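PDB 1Z2Z: probable tRNA pseudouridine synthase D from Methanosarcina mazei, which probably converts the uridine at position 13 of transfer RNAs to pseudouridine, as a member of the TruD family of tRNA pseudouridine synthases. Local coordinates for residues G164-F169 / L426-K431; E2-E7 / N13-D18; S103-I108 / L115-R120. One frame throughout, in Å; residues are numbered along the deposited sequence.

Contact 1: G164-F169 / L426-K431; sequences GGVPNF and LREYMK
Glu428 overlaps both Val166 and Pro167, its aliphatic part serving one and its carboxylate the other. Glu428 CG passes alongside the valine, 4.0 Å from Val166 CB, the two side chains running antiparallel. A bend at chi2 (-61°) then turns the carboxylate toward the CG-CD side of the proline ring, where Glu428 OE1 comes within 3.7 Å of Pro167 CG; this is van der Waals contact against the ring's CH2 groups. Next along the chain, Phe169 meets the side chain of Arg427. With CG opposite its own backbone N (chi1 -167°) and a kink at chi3, the arginine brings Arg427 NH2 to 3.6 Å from Phe169 CE2. The guanidinium and ring planes stand nearly perpendicular, 89° apart, and the approach is oblique.

No hydrogen bond joins the two segments; the polar groups are used within the helix and against the N-terminal part of the chain. Arg427 NH2 forms a salt bridge with Glu428 OE1 at 3.5 Å. NH1 pairs with Glu7, and NH2 also approaches Leu14 O, a probable hydrogen bond whose modelled length is doubtful. Glu428 OE2 accepts from Thr17 N. Beyond the helix end, Lys431 NZ donates to Glu428 O at 2.8 Å, while also bonding to Thr17 and Thr19.

Strand 165-167, paired with strand 389-391, is thus packed against the end of helix 423-430, and the Phe169 side chain also packs on helix 263-287. All five touching residues are buried. Carbons of Val166, Pro167 and Phe169 lie against a methylene, a carboxylate oxygen and a guanidinium nitrogen; the acid and base are paired and have further partners, which would be expected to offset the cost of burying their charges.

Contact 2: E2-E7 / N13-D18; sequences EVPEIE and NLYSTD
The apolar part of the contact centres on Val3 and Tyr15. Val3 CG2 lies 3.3 Å from Tyr15 CE2, the two side chains lying side by side but pointing opposite ways. Val3 CG2 is also 3.8 Å from Leu14 N, so it rests on the backbone of the returning segment as well. It gets there by standing opposite the carbonyl carbon of Val3, while CG1 takes the place opposite the backbone N (chi1 169°). Pro4 adds a looser touch, Pro4 CD being 4.2 Å from Tyr15 OH.

Polar atoms approach without bonding across the segments. Glu2 O sits at the edge of the tyrosine ring, near its plane, 4.0 Å from Tyr15 CE2. Glu7 OE2 is 4.3 Å from Tyr15 OH, too far for a hydrogen bond, and its charge is instead matched by a salt bridge to Arg427.

Helix 423-430 lies against the tyrosine through Arg427 and Glu428, and helix 263-287 packs on Leu14. The arrangement is a chain reversal at the N terminus: Pro4, at the N-cap, starts the short helix 5-8, after which the irregular segment 13-18 runs back alongside the residues before the helix.

Contact 3: S103-I108 / L115-R120; sequences SEIEKI and LKVLGR
Ile105 and Ile108 meet Leu115 and Val117 in a crossover connection between parallel strands 90-98 and 113-121, which carries only a short, weakly bonded helical turn, 102-105. Strand 49-57 lies between the two strands and antiparallel to both. Ser103 belongs to the helical turn, and its O accepts a weak hydrogen bond from Glu106 N. Glu104 points its carboxylate at the start of the turn, where OE2 accepts from Asp101 N.

Ile105 is the buried member of the pair of isoleucines and turns its side chain toward the strand. Its CG1 branch lies between the backbone N and the carbonyl carbon (chi1 46°), and the extended chi2 carries Ile105 CD1 out to the strand, 3.2 Å from Val117 CG2. The two side chains are set roughly perpendicular. Nearer the backbone, Ile105 CB is 4.4 Å from Leu115 CD1, so the isoleucine bears on two strand residues spaced two apart. It also packs on Leu50 and Val52 of the middle strand, joining the helical turn to two adjacent strands.

After two residues that take no part, Ile108 returns to the contact. Ile108 CG2 lies 4.1 Å from Leu115 CD1, giving that methyl an isoleucine neighbour from the helical turn and another from the loop that follows it. Leu115 also touches Leu54. Farther along the strand, Leu118 and Gly119 both face Ile51 in a classic beta bulge.

Between Ile108 and Leu115 the backbones are linked through one water, which donates to Ile108 O and accepts from Leu115 N, both weak bonds of 3.3 Å.

Overall arrangement
Along the chain contact 2 closes first, then contact 3, and contact 1 last, pairing residues more than 250 positions apart. Contacts 1 and 2 are neighbours, with centres about 10 Å apart, and they touch: the N-terminal segments lie against helix 423-430, bringing the two ends of the protein together. Contact 3 lies far off, its centre about 39 Å from that of contact 1 and 46 Å from that of contact 2, at the edge of the mixed sheet. That sheet also holds strands 79-81 and 90-98, which flank the predicted nucleophile Asp86 in sequence. None of the three contacts lies at this site.

Contact 1: G164-F169 / L426-K431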
loop_
_atom_site.group_PDB
_atom_site.type_symbol
_atom_site.label_atom_id
_atom_site.label_comp_id
_atom_site.label_asym_id
_atom_site.label_seq_id
_atom_site.Cartn_x
_atom_site.Cartn_y
_atom_site.Cartn_z
ATOM N N GLY A 164 10.449 2.059 17.158
ATOM C CA GLY A 164 9.038 2.401 17.177
ATOM C C GLY A 164 8.184 1.529 16.267
ATOM O O GLY A 164 6.968 1.445 16.432
ATOM N N GLY A 165 8.829 0.875 15.309
ATOM C CA GLY A 165 8.121 0.014 14.379
ATOM C C GLY A 165 8.914 -0.124 13.094
ATOM O O GLY A 165 10.142 -0.250 13.129
ATOM N N VAL A 166 8.222 -0.093 11.959
ATOM C CA VAL A 166 8.886 -0.205 10.667
ATOM C C VAL A 166 8.616 1.068 9.863
ATOM O O VAL A 166 7.607 1.735 10.074
ATOM C CB VAL A 166 8.421 -1.496 9.907
ATOM C CG1 VAL A 166 8.472 -2.680 10.861
ATOM C CG2 VAL A 166 7.032 -1.338 9.333
ATOM N N PRO A 167 9.533 1.445 8.960
ATOM C CA PRO A 167 9.326 2.660 8.169
ATOM C C PRO A 167 8.040 2.645 7.389
ATOM O O PRO A 167 7.596 1.598 6.928
ATOM C CB PRO A 167 10.567 2.720 7.272
ATOM C CG PRO A 167 10.996 1.299 7.174
ATOM C CD PRO A 167 10.786 0.780 8.576
ATOM N N ASN A 168 7.438 3.815 7.249
ATOM C CA ASN A 168 6.191 3.910 6.519
ATOM C C ASN A 168 6.410 4.083 5.020
ATOM O O ASN A 168 5.847 4.990 4.403
ATOM C CB ASN A 168 5.352 5.066 7.051
ATOM C CG ASN A 168 3.901 4.930 6.666
ATOM O OD1 ASN A 168 3.206 4.050 7.185
ATOM N ND2 ASN A 168 3.435 5.772 5.729
ATOM N N PHE A 169 7.227 3.206 4.441
ATOM C CA PHE A 169 7.543 3.240 3.007
ATOM C C PHE A 169 6.335 2.968 2.107
ATOM O O PHE A 169 5.382 2.299 2.513
ATOM C CB PHE A 169 8.615 2.199 2.682
ATOM C CG PHE A 169 10.019 2.604 3.064
ATOM C CD1 PHE A 169 10.643 3.682 2.445
ATOM C CD2 PHE A 169 10.737 1.867 4.003
ATOM C CE1 PHE A 169 11.961 4.016 2.754
ATOM C CE2 PHE A 169 12.056 2.195 4.318
ATOM C CZ PHE A 169 12.668 3.268 3.693
ATOM N N LEU A 426 6.745 -7.139 6.722
ATOM C CA LEU A 426 7.515 -8.294 6.286
ATOM C C LEU A 426 8.869 -7.958 5.685
ATOM O O LEU A 426 9.848 -8.648 5.946
ATOM C CB LEU A 426 6.698 -9.093 5.280
ATOM C CG LEU A 426 5.472 -9.791 5.864
ATOM C CD1 LEU A 426 4.750 -10.513 4.742
ATOM C CD2 LEU A 426 5.879 -10.771 6.959
ATOM N N ARG A 427 8.923 -6.903 4.880
ATOM C CA ARG A 427 10.170 -6.492 4.250
ATOM C C ARG A 427 11.340 -6.371 5.250
ATOM O O ARG A 427 12.456 -6.784 4.950
ATOM C CB ARG A 427 9.960 -5.167 3.519
ATOM C CG ARG A 427 11.087 -4.797 2.575
ATOM C CD ARG A 427 10.830 -3.447 1.904
ATOM N NE ARG A 427 11.490 -2.362 2.618
ATOM C CZ ARG A 427 12.742 -1.970 2.399
ATOM N NH1 ARG A 427 13.485 -2.559 1.475
ATOM N NH2 ARG A 427 13.259 -0.995 3.126
ATOM N N GLU A 428 11.100 -5.818 6.436
ATOM C CA GLU A 428 12.178 -5.684 7.414
ATOM C C GLU A 428 12.576 -7.037 8.007
ATOM O O GLU A 428 13.668 -7.185 8.559
ATOM C CB GLU A 428 11.786 -4.722 8.548
ATOM C CG GLU A 428 11.474 -3.289 8.103
ATOM C CD GLU A 428 12.647 -2.583 7.425
ATOM O OE1 GLU A 428 12.431 -2.026 6.317
ATOM O OE2 GLU A 428 13.773 -2.575 7.991
ATOM N N TYR A 429 11.685 -8.020 7.894
ATOM C CA TYR A 429 11.955 -9.360 8.408
ATOM C C TYR A 429 12.538 -10.304 7.380
ATOM O O TYR A 429 13.335 -11.173 7.724
ATOM C CB TYR A 429 10.694 -10.016 8.957
ATOM C CG TYR A 429 10.355 -9.579 10.344
ATOM C CD1 TYR A 429 9.670 -8.395 10.564
ATOM C CD2 TYR A 429 10.732 -10.346 11.450
ATOM C CE1 TYR A 429 9.363 -7.982 11.845
ATOM C CE2 TYR A 429 10.431 -9.933 12.745
ATOM C CZ TYR A 429 9.744 -8.748 12.928
ATOM O OH TYR A 429 9.439 -8.308 14.188
HETATM N N MSE A 430 12.138 -10.152 6.124
HETATM C CA MSE A 430 12.634 -11.040 5.087
HETATM C C MSE A 430 13.691 -10.409 4.224
HETATM O O MSE A 430 14.543 -11.104 3.674
HETATM C CB MSE A 430 11.499 -11.504 4.183
HETATM C CG MSE A 430 10.533 -12.470 4.820
HETATM SE SE MSE A 430 8.965 -12.642 3.702
HETATM C CE MSE A 430 9.577 -14.079 2.552
ATOM N N LYS A 431 13.627 -9.092 4.092
ATOM C CA LYS A 431 14.581 -8.358 3.261
ATOM C C LYS A 431 14.874 -9.127 1.977
ATOM O O LYS A 431 16.014 -9.498 1.724
ATOM C CB LYS A 431 15.893 -8.109 4.024
ATOM C CG LYS A 431 15.744 -7.253 5.284
ATOM C CD LYS A 431 17.091 -6.809 5.834
ATOM C CE LYS A 431 16.947 -6.036 7.133
ATOM N NZ LYS A 431 16.487 -6.867 8.289
#

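Contact 2: E2-E7 / N13-D18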
loop_
_atom_site.group_PDB
_atom_site.type_symbol
_atom_site.label_atom_id
_atom_site.label_comp_id
_atom_site.label_asym_id
_atom_site.label_seq_id
_atom_site.Cartn_x
_atom_site.Cartn_y
_atom_site.Cartn_z
ATOM N N GLU A 2 22.361 -5.476 0.439
ATOM C CA GLU A 2 21.842 -5.544 -0.927
ATOM C C GLU A 2 20.308 -5.446 -1.000
ATOM O O GLU A 2 19.594 -6.158 -0.290
ATOM C CB GLU A 2 22.312 -6.852 -1.586
ATOM C CG GLU A 2 23.812 -6.915 -1.891
ATOM C CD GLU A 2 24.211 -6.074 -3.102
ATOM O OE1 GLU A 2 23.842 -4.878 -3.148
ATOM O OE2 GLU A 2 24.900 -6.610 -4.004
ATOM N N VAL A 3 19.824 -4.560 -1.870
ATOM C CA VAL A 3 18.386 -4.335 -2.080
ATOM C C VAL A 3 18.014 -4.455 -3.559
ATOM O O VAL A 3 18.691 -3.901 -4.435
ATOM C CB VAL A 3 17.943 -2.932 -1.576
ATOM C CG1 VAL A 3 16.522 -2.618 -2.047
ATOM C CG2 VAL A 3 18.012 -2.880 -0.061
ATOM N N PRO A 4 16.911 -5.164 -3.853
ATOM C CA PRO A 4 16.479 -5.341 -5.237
ATOM C C PRO A 4 16.263 -4.045 -5.976
ATOM O O PRO A 4 15.759 -3.063 -5.421
ATOM C CB PRO A 4 15.203 -6.166 -5.104
ATOM C CG PRO A 4 14.696 -5.809 -3.763
ATOM C CD PRO A 4 15.935 -5.758 -2.923
ATOM N N GLU A 5 16.672 -4.050 -7.236
ATOM C CA GLU A 5 16.516 -2.892 -8.092
ATOM C C GLU A 5 15.061 -2.456 -8.109
ATOM O O GLU A 5 14.764 -1.264 -8.131
ATOM C CB GLU A 5 16.962 -3.236 -9.510
ATOM C CG GLU A 5 18.444 -3.069 -9.742
ATOM C CD GLU A 5 18.877 -1.626 -9.624
ATOM O OE1 GLU A 5 19.416 -1.245 -8.560
ATOM O OE2 GLU A 5 18.662 -0.874 -10.599
ATOM N N ILE A 6 14.156 -3.428 -8.092
ATOM C CA ILE A 6 12.736 -3.132 -8.124
ATOM C C ILE A 6 12.340 -2.118 -7.070
ATOM O O ILE A 6 11.597 -1.180 -7.355
ATOM C CB ILE A 6 11.897 -4.431 -7.984
ATOM C CG1 ILE A 6 11.971 -5.200 -9.293
ATOM C CG2 ILE A 6 10.439 -4.116 -7.688
ATOM C CD1 ILE A 6 11.766 -4.311 -10.510
ATOM N N GLU A 7 12.854 -2.299 -5.862
ATOM C CA GLU A 7 12.562 -1.392 -4.766
ATOM C C GLU A 7 13.390 -0.089 -4.830
ATOM O O GLU A 7 12.965 0.946 -4.321
ATOM C CB GLU A 7 12.770 -2.113 -3.421
ATOM C CG GLU A 7 11.642 -3.087 -3.051
ATOM C CD GLU A 7 11.913 -3.864 -1.766
ATOM O OE1 GLU A 7 10.974 -4.501 -1.233
ATOM O OE2 GLU A 7 13.070 -3.845 -1.294
ATOM N N ASN A 13 15.652 1.932 -0.657
ATOM C CA ASN A 13 16.972 1.425 -0.996
ATOM C C ASN A 13 17.725 0.928 0.222
ATOM O O ASN A 13 18.949 0.892 0.222
ATOM C CB ASN A 13 17.803 2.508 -1.681
ATOM C CG ASN A 13 18.487 3.428 -0.689
ATOM O OD1 ASN A 13 17.861 3.964 0.231
ATOM N ND2 ASN A 13 19.789 3.618 -0.874
ATOM N N LEU A 14 17.003 0.541 1.261
ATOM C CA LEU A 14 17.664 0.050 2.459
ATOM C C LEU A 14 16.683 -0.572 3.424
ATOM O O LEU A 14 15.595 -0.965 3.029
ATOM C CB LEU A 14 18.418 1.186 3.144
ATOM C CG LEU A 14 17.566 2.394 3.515
ATOM C CD1 LEU A 14 17.145 2.355 4.977
ATOM C CD2 LEU A 14 18.387 3.619 3.249
ATOM N N TYR A 15 17.079 -0.637 4.692
ATOM C CA TYR A 15 16.272 -1.243 5.746
ATOM C C TYR A 15 16.551 -0.561 7.085
ATOM O O TYR A 15 17.712 -0.406 7.472
ATOM C CB TYR A 15 16.628 -2.727 5.871
ATOM C CG TYR A 15 16.416 -3.553 4.619
ATOM C CD1 TYR A 15 15.171 -4.109 4.332
ATOM C CD2 TYR A 15 17.469 -3.817 3.739
ATOM C CE1 TYR A 15 14.981 -4.918 3.207
ATOM C CE2 TYR A 15 17.285 -4.627 2.608
ATOM C CZ TYR A 15 16.040 -5.173 2.353
ATOM O OH TYR A 15 15.839 -5.972 1.254
ATOM N N SER A 16 15.499 -0.173 7.803
ATOM C CA SER A 16 15.679 0.479 9.102
ATOM C C SER A 16 16.421 -0.467 10.058
ATOM O O SER A 16 17.051 -0.036 11.029
ATOM C CB SER A 16 14.324 0.864 9.703
ATOM O OG SER A 16 13.787 -0.184 10.487
ATOM N N THR A 17 16.345 -1.762 9.774
ATOM C CA THR A 17 17.012 -2.760 10.598
ATOM C C THR A 17 18.280 -3.241 9.887
ATOM O O THR A 17 18.302 -3.357 8.662
ATOM C CB THR A 17 16.099 -3.969 10.832
ATOM O OG1 THR A 17 15.826 -4.597 9.575
ATOM C CG2 THR A 17 14.786 -3.539 11.477
ATOM N N ASP A 18 19.331 -3.518 10.654
ATOM C CA ASP A 18 20.593 -3.992 10.076
ATOM C C ASP A 18 20.726 -5.517 10.183
ATOM O O ASP A 18 21.807 -6.070 9.976
ATOM C CB ASP A 18 21.771 -3.337 10.791
ATOM C CG ASP A 18 21.756 -3.607 12.274
ATOM O OD1 ASP A 18 21.557 -2.645 13.054
ATOM O OD2 ASP A 18 21.926 -4.788 12.659
#

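Contact 3: S103-I108 / L115-R120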
loop_
_atom_site.group_PDB
_atom_site.type_symbol
_atom_site.label_atom_id
_atom_site.label_comp_id
_atom_site.label_asym_id
_atom_site.label_seq_id
_atom_site.Cartn_x
_atom_site.Cartn_y
_atom_site.Cartn_z
ATOM N N SER A 103 -31.704 -17.650 9.075
ATOM C CA SER A 103 -31.979 -19.034 8.681
ATOM C C SER A 103 -31.568 -19.392 7.248
ATOM O O SER A 103 -31.212 -20.544 6.962
ATOM C CB SER A 103 -33.467 -19.327 8.880
ATOM O OG SER A 103 -34.265 -18.286 8.334
ATOM N N GLU A 104 -31.609 -18.406 6.356
ATOM C CA GLU A 104 -31.238 -18.627 4.966
ATOM C C GLU A 104 -29.766 -18.900 4.800
ATOM O O GLU A 104 -29.360 -19.667 3.922
ATOM C CB GLU A 104 -31.521 -17.406 4.109
ATOM C CG GLU A 104 -32.926 -16.912 4.016
ATOM C CD GLU A 104 -33.029 -15.917 2.894
ATOM O OE1 GLU A 104 -32.670 -16.270 1.753
ATOM O OE2 GLU A 104 -33.442 -14.779 3.149
ATOM N N ILE A 105 -28.956 -18.223 5.604
ATOM C CA ILE A 105 -27.516 -18.398 5.487
ATOM C C ILE A 105 -27.023 -19.594 6.279
ATOM O O ILE A 105 -25.862 -19.979 6.185
ATOM C CB ILE A 105 -26.745 -17.109 5.915
ATOM C CG1 ILE A 105 -27.313 -16.566 7.218
ATOM C CG2 ILE A 105 -26.799 -16.079 4.798
ATOM C CD1 ILE A 105 -26.794 -15.188 7.593
ATOM N N GLU A 106 -27.921 -20.204 7.036
ATOM C CA GLU A 106 -27.556 -21.361 7.825
ATOM C C GLU A 106 -27.654 -22.619 6.955
ATOM O O GLU A 106 -27.196 -23.685 7.349
ATOM C CB GLU A 106 -28.486 -21.463 9.031
ATOM C CG GLU A 106 -27.773 -21.351 10.375
ATOM C CD GLU A 106 -26.803 -22.512 10.621
ATOM O OE1 GLU A 106 -26.366 -22.689 11.789
ATOM O OE2 GLU A 106 -26.477 -23.243 9.645
ATOM N N LYS A 107 -28.227 -22.460 5.761
ATOM C CA LYS A 107 -28.431 -23.543 4.803
ATOM C C LYS A 107 -27.468 -23.481 3.610
ATOM O O LYS A 107 -27.498 -24.336 2.720
ATOM C CB LYS A 107 -29.883 -23.512 4.309
ATOM C CG LYS A 107 -30.295 -24.741 3.532
ATOM C CD LYS A 107 -31.804 -24.889 3.360
ATOM C CE LYS A 107 -32.157 -26.376 3.228
ATOM N NZ LYS A 107 -31.931 -27.087 4.521
ATOM N N ILE A 108 -26.623 -22.453 3.593
ATOM C CA ILE A 108 -25.630 -22.265 2.536
ATOM C C ILE A 108 -24.345 -22.907 3.030
ATOM O O ILE A 108 -23.822 -22.548 4.090
ATOM C CB ILE A 108 -25.359 -20.771 2.276
ATOM C CG1 ILE A 108 -26.633 -20.082 1.793
ATOM C CG2 ILE A 108 -24.264 -20.608 1.249
ATOM C CD1 ILE A 108 -26.460 -18.603 1.545
ATOM N N LEU A 115 -19.986 -19.260 7.133
ATOM C CA LEU A 115 -20.849 -18.107 7.346
ATOM C C LEU A 115 -21.452 -18.143 8.741
ATOM O O LEU A 115 -22.066 -19.134 9.127
ATOM C CB LEU A 115 -21.977 -18.102 6.313
ATOM C CG LEU A 115 -21.624 -17.896 4.841
ATOM C CD1 LEU A 115 -22.899 -17.885 4.024
ATOM C CD2 LEU A 115 -20.871 -16.575 4.644
ATOM N N LYS A 116 -21.300 -17.061 9.495
ATOM C CA LYS A 116 -21.839 -17.004 10.850
ATOM C C LYS A 116 -22.536 -15.662 11.082
ATOM O O LYS A 116 -21.954 -14.595 10.904
ATOM C CB LYS A 116 -20.707 -17.196 11.874
ATOM C CG LYS A 116 -19.749 -18.356 11.555
ATOM C CD LYS A 116 -18.575 -18.456 12.547
ATOM C CE LYS A 116 -17.516 -19.484 12.114
ATOM N NZ LYS A 116 -16.271 -19.372 12.948
ATOM N N VAL A 117 -23.794 -15.713 11.480
ATOM C CA VAL A 117 -24.541 -14.490 11.712
ATOM C C VAL A 117 -23.955 -13.712 12.893
ATOM O O VAL A 117 -23.487 -14.297 13.873
ATOM C CB VAL A 117 -26.032 -14.820 11.976
ATOM C CG1 VAL A 117 -26.827 -13.566 12.190
ATOM C CG2 VAL A 117 -26.595 -15.601 10.798
ATOM N N LEU A 118 -23.944 -12.388 12.777
ATOM C CA LEU A 118 -23.472 -11.545 13.860
ATOM C C LEU A 118 -24.704 -10.767 14.342
ATOM O O LEU A 118 -24.869 -10.541 15.534
ATOM C CB LEU A 118 -22.337 -10.609 13.394
ATOM C CG LEU A 118 -21.004 -11.292 13.015
ATOM C CD1 LEU A 118 -20.064 -10.291 12.383
ATOM C CD2 LEU A 118 -20.361 -11.939 14.223
ATOM N N GLY A 119 -25.594 -10.396 13.426
ATOM C CA GLY A 119 -26.779 -9.677 13.854
ATOM C C GLY A 119 -27.394 -8.910 12.715
ATOM O O GLY A 119 -27.248 -9.303 11.561
ATOM N N ARG A 120 -28.085 -7.815 13.021
ATOM C CA ARG A 120 -28.693 -7.016 11.956
ATOM C C ARG A 120 -28.428 -5.530 12.183
ATOM O O ARG A 120 -27.972 -5.126 13.248
ATOM C CB ARG A 120 -30.210 -7.284 11.874
ATOM C CG ARG A 120 -30.597 -8.758 11.580
ATOM C CD ARG A 120 -32.106 -8.936 11.328
ATOM N NE ARG A 120 -32.524 -8.274 10.103
ATOM C CZ ARG A 120 -32.368 -8.781 8.886
ATOM N NH1 ARG A 120 -32.761 -8.090 7.820
ATOM N NH2 ARG A 120 -31.839 -9.983 8.726
HETATM O O HOH W 1 -21.967 -21.936 6.803
#